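Local structure of aphrodisin (Mesocricetus auratus, 1E5P) at residues 8-13 with 90-95. The protein acts as a female hamster sex pheromone of the lipocalin family that elicits copulatory behaviour in males and, as a lipocalin, probably binds small odorant molecules. Sequence-based numbering, arbitrary orientation. Where two conformers were deposited one is given.
Sequences GKWYTI and DKIFFT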
ATOM      1  N   GLY A   8      12.254   2.220   6.886  1.00 28.47           N
ATOM      2  CA  GLY A   8      12.077   3.561   7.383  1.00 25.08           C
ATOM      3  C   GLY A   8      10.633   3.996   7.620  1.00 23.29           C
ATOM      4  O   GLY A   8       9.710   3.197   7.534  1.00 21.45           O
ATOM      5  N   LYS A   9      10.466   5.258   7.984  1.00 23.13           N
ATOM      6  CA  LYS A   9       9.146   5.845   8.237  1.00 22.88           C
ATOM      7  C   LYS A   9       8.490   6.162   6.891  1.00 21.21           C
ATOM      8  O   LYS A   9       9.114   6.633   5.939  1.00 21.29           O
ATOM      9  CB  LYS A   9       9.309   7.131   9.033  1.00 27.23           C
ATOM     10  CG  LYS A   9       8.082   8.021   9.104  1.00 33.13           C
ATOM     11  CD  LYS A   9       8.434   9.307   9.851  0.70 36.81           C
ATOM     12  CE  LYS A   9       7.393   9.624  10.909  1.00 39.82           C
ATOM     13  NZ  LYS A   9       7.791  10.836  11.693  0.50 40.24           N
ATOM     14  N   TRP A  10       7.209   5.793   6.765  1.00 19.25           N
ATOM     15  CA  TRP A  10       6.475   6.032   5.528  1.00 18.81           C
ATOM     16  C   TRP A  10       4.990   6.297   5.865  1.00 19.25           C
ATOM     17  O   TRP A  10       4.517   5.815   6.893  1.00 19.24           O
ATOM     18  CB  TRP A  10       6.462   4.797   4.617  1.00 20.03           C
ATOM     19  CG  TRP A  10       7.801   4.386   4.108  1.00 21.75           C
ATOM     20  CD1 TRP A  10       8.613   3.414   4.636  1.00 23.54           C
ATOM     21  CD2 TRP A  10       8.513   4.959   3.001  1.00 21.41           C
ATOM     22  NE1 TRP A  10       9.787   3.355   3.909  1.00 23.79           N
ATOM     23  CE2 TRP A  10       9.746   4.286   2.909  1.00 22.76           C
ATOM     24  CE3 TRP A  10       8.205   5.963   2.087  1.00 21.03           C
ATOM     25  CZ2 TRP A  10      10.680   4.595   1.917  1.00 23.58           C
ATOM     26  CZ3 TRP A  10       9.141   6.271   1.109  1.00 21.92           C
ATOM     27  CH2 TRP A  10      10.352   5.580   1.043  1.00 23.60           C
ATOM     28  N   TYR A  11       4.362   7.059   4.986  1.00 19.76           N
ATOM     29  CA  TYR A  11       2.938   7.347   5.068  1.00 19.70           C
ATOM     30  C   TYR A  11       2.270   6.922   3.758  1.00 20.03           C
ATOM     31  O   TYR A  11       2.917   6.863   2.730  1.00 19.82           O
ATOM     32  CB  TYR A  11       2.692   8.861   5.238  1.00 22.18           C
ATOM     33  CG  TYR A  11       3.280   9.421   6.513  1.00 26.20           C
ATOM     34  CD1 TYR A  11       2.625   9.250   7.720  1.00 29.28           C
ATOM     35  CD2 TYR A  11       4.488  10.104   6.496  1.00 27.58           C
ATOM     36  CE1 TYR A  11       3.150   9.748   8.900  1.00 31.42           C
ATOM     37  CE2 TYR A  11       5.030  10.612   7.665  1.00 29.87           C
ATOM     38  CZ  TYR A  11       4.355  10.435   8.855  1.00 31.86           C
ATOM     39  OH  TYR A  11       4.868  10.931  10.028  0.50 32.51           O
ATOM     40  N   THR A  12       0.976   6.587   3.807  1.00 19.24           N
ATOM     41  CA  THR A  12       0.264   6.304   2.555  1.00 18.59           C
ATOM     42  C   THR A  12      -0.133   7.646   1.923  1.00 19.01           C
ATOM     43  O   THR A  12      -0.791   8.471   2.582  1.00 19.24           O
ATOM     44  CB  THR A  12      -1.020   5.500   2.792  1.00 17.33           C
ATOM     45  OG1 THR A  12      -0.704   4.303   3.488  1.00 18.62           O
ATOM     46  CG2 THR A  12      -1.654   5.101   1.449  1.00 17.01           C
ATOM     47  N   ILE A  13       0.321   7.851   0.684  1.00 18.73           N
ATOM     48  CA  ILE A  13      -0.038   9.112   0.015  1.00 19.91           C
ATOM     49  C   ILE A  13      -1.277   8.875  -0.852  1.00 19.97           C
ATOM     50  O   ILE A  13      -2.257   9.628  -0.788  1.00 21.65           O
ATOM     51  CB  ILE A  13       1.115   9.643  -0.830  1.00 21.03           C
ATOM     52  CG1 ILE A  13       2.450   9.670  -0.057  1.00 19.24           C
ATOM     53  CG2 ILE A  13       0.765  11.035  -1.364  1.00 22.13           C
ATOM     54  CD1 ILE A  13       2.384  10.420   1.239  1.00 19.45           C
ATOM     55  N   ASP A  90      12.189   9.174  -1.506  1.00 32.47           N
ATOM     56  CA  ASP A  90      11.048   9.704  -0.797  1.00 31.14           C
ATOM     57  C   ASP A  90       9.740   9.017  -1.188  1.00 28.73           C
ATOM     58  O   ASP A  90       8.708   9.483  -0.711  1.00 27.89           O
ATOM     59  CB  ASP A  90      10.880  11.207  -1.102  1.00 32.85           C
ATOM     60  CG  ASP A  90      10.483  11.404  -2.561  1.00 36.68           C
ATOM     61  OD1 ASP A  90      11.087  10.770  -3.445  0.50 38.61           O
ATOM     62  OD2 ASP A  90       9.557  12.185  -2.832  0.50 38.87           O
ATOM     63  N   LYS A  91       9.775   8.045  -2.085  1.00 27.18           N
ATOM     64  CA  LYS A  91       8.539   7.362  -2.463  1.00 26.63           C
ATOM     65  C   LYS A  91       8.723   5.915  -2.835  1.00 24.76           C
ATOM     66  O   LYS A  91       9.763   5.466  -3.323  1.00 25.24           O
ATOM     67  CB  LYS A  91       7.792   8.136  -3.578  1.00 30.84           C
ATOM     68  CG  LYS A  91       6.669   8.942  -2.879  1.00 35.32           C
ATOM     69  CD  LYS A  91       6.198  10.099  -3.683  1.00 37.18           C
ATOM     70  CE  LYS A  91       5.940  11.323  -2.828  1.00 36.62           C
ATOM     71  NZ  LYS A  91       7.217  12.077  -2.628  1.00 34.96           N
ATOM     72  N   ILE A  92       7.683   5.102  -2.527  1.00 22.22           N
ATOM     73  CA  ILE A  92       7.674   3.715  -2.956  1.00 21.18           C
ATOM     74  C   ILE A  92       6.332   3.480  -3.691  1.00 20.47           C
ATOM     75  O   ILE A  92       5.289   3.809  -3.114  1.00 21.98           O
ATOM     76  CB  ILE A  92       7.734   2.669  -1.822  1.00 22.80           C
ATOM     77  CG1 ILE A  92       8.843   2.932  -0.818  1.00 25.13           C
ATOM     78  CG2 ILE A  92       7.858   1.260  -2.419  1.00 23.12           C
ATOM     79  CD1 ILE A  92       8.619   2.168   0.498  1.00 26.85           C
ATOM     80  N   PHE A  93       6.392   3.010  -4.920  1.00 19.58           N
ATOM     81  CA  PHE A  93       5.148   2.648  -5.638  1.00 19.02           C
ATOM     82  C   PHE A  93       5.035   1.127  -5.552  1.00 19.31           C
ATOM     83  O   PHE A  93       5.955   0.426  -6.035  1.00 20.69           O
ATOM     84  CB  PHE A  93       5.265   3.041  -7.129  1.00 18.37           C
ATOM     85  CG  PHE A  93       5.318   4.532  -7.338  1.00 18.57           C
ATOM     86  CD1 PHE A  93       6.468   5.242  -7.039  1.00 19.93           C
ATOM     87  CD2 PHE A  93       4.221   5.199  -7.865  1.00 20.90           C
ATOM     88  CE1 PHE A  93       6.525   6.618  -7.239  1.00 21.82           C
ATOM     89  CE2 PHE A  93       4.277   6.568  -8.056  1.00 21.49           C
ATOM     90  CZ  PHE A  93       5.419   7.268  -7.747  1.00 21.09           C
ATOM     91  N   PHE A  94       4.014   0.595  -4.900  1.00 19.20           N
ATOM     92  CA  PHE A  94       3.835  -0.841  -4.778  1.00 19.42           C
ATOM     93  C   PHE A  94       2.613  -1.325  -5.599  1.00 20.12           C
ATOM     94  O   PHE A  94       1.663  -0.553  -5.761  1.00 20.62           O
ATOM     95  CB  PHE A  94       3.373  -1.200  -3.336  1.00 20.88           C
ATOM     96  CG  PHE A  94       4.346  -1.061  -2.221  1.00 21.38           C
ATOM     97  CD1 PHE A  94       5.262  -2.095  -1.975  1.00 23.04           C
ATOM     98  CD2 PHE A  94       4.346   0.037  -1.382  1.00 20.48           C
ATOM     99  CE1 PHE A  94       6.160  -1.989  -0.920  1.00 22.62           C
ATOM    100  CE2 PHE A  94       5.235   0.143  -0.328  1.00 21.35           C
ATOM    101  CZ  PHE A  94       6.136  -0.882  -0.092  1.00 22.15           C
ATOM    102  N   THR A  95       2.678  -2.559  -6.052  1.00 18.80           N
ATOM    103  CA  THR A  95       1.495  -3.205  -6.637  1.00 19.72           C
ATOM    104  C   THR A  95       1.054  -4.235  -5.593  1.00 19.80           C
ATOM    105  O   THR A  95       1.925  -4.812  -4.896  1.00 19.98           O
ATOM    106  CB  THR A  95       1.777  -3.841  -7.992  1.00 24.25           C
ATOM    107  OG1 THR A  95       0.617  -4.553  -8.438  1.00 28.41           O
ATOM    108  CG2 THR A  95       2.929  -4.835  -7.936  1.00 23.80           C
TER
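W10 and I92 each set their leading branch anti to the carbonyl carbon (W10 CG, chi1 -64°; I92 CG1, chi1 -50°), which brings the indole and the ethyl arm of the isoleucine together at about a right angle. I92 CD1 lies over one face of the indole in a CH-pi contact, 3.5 Å from the centroid of the W10 six-membered ring and only 19° off its normal. The closest pair is W10 CE2 with I92 CD1, 3.4 Å apart, and I92 CG1 follows along the benzo side at 3.6 Å from W10 CH2. The second branch of the isoleucine, I92 CG2, lies over the F94 ring, offset toward its rim, so the one side chain serves two aromatic groups. The indole's outer edge meets main chain: W10 CZ3 is 3.6 Å from D90 C and 3.7 Å from K91 N, close to the plane of the ring. At the other end of the indole, W10 NE1 donates to the carbonyl O of L6, a bond that helps set the ring's orientation, and K114 adds a cation-pi contact. G8 to W10 form the lipocalin Gly-X-Trp motif, and at G8 any side chain would run into the preceding carbonyl O. Strands 8-17 and 91-99 both pair with strand 105-113, and the indole spans the space between them inside the barrel. Were W10 replaced by an alanine, the L6 carbonyl would probably be left without its indole N-H, K114 would lose its aromatic face, and a gap would open beneath I92 CD1. The contact itself is thus carried by dispersion and CH-pi attraction, while the indole's polar N-H is satisfied from the chain just before it.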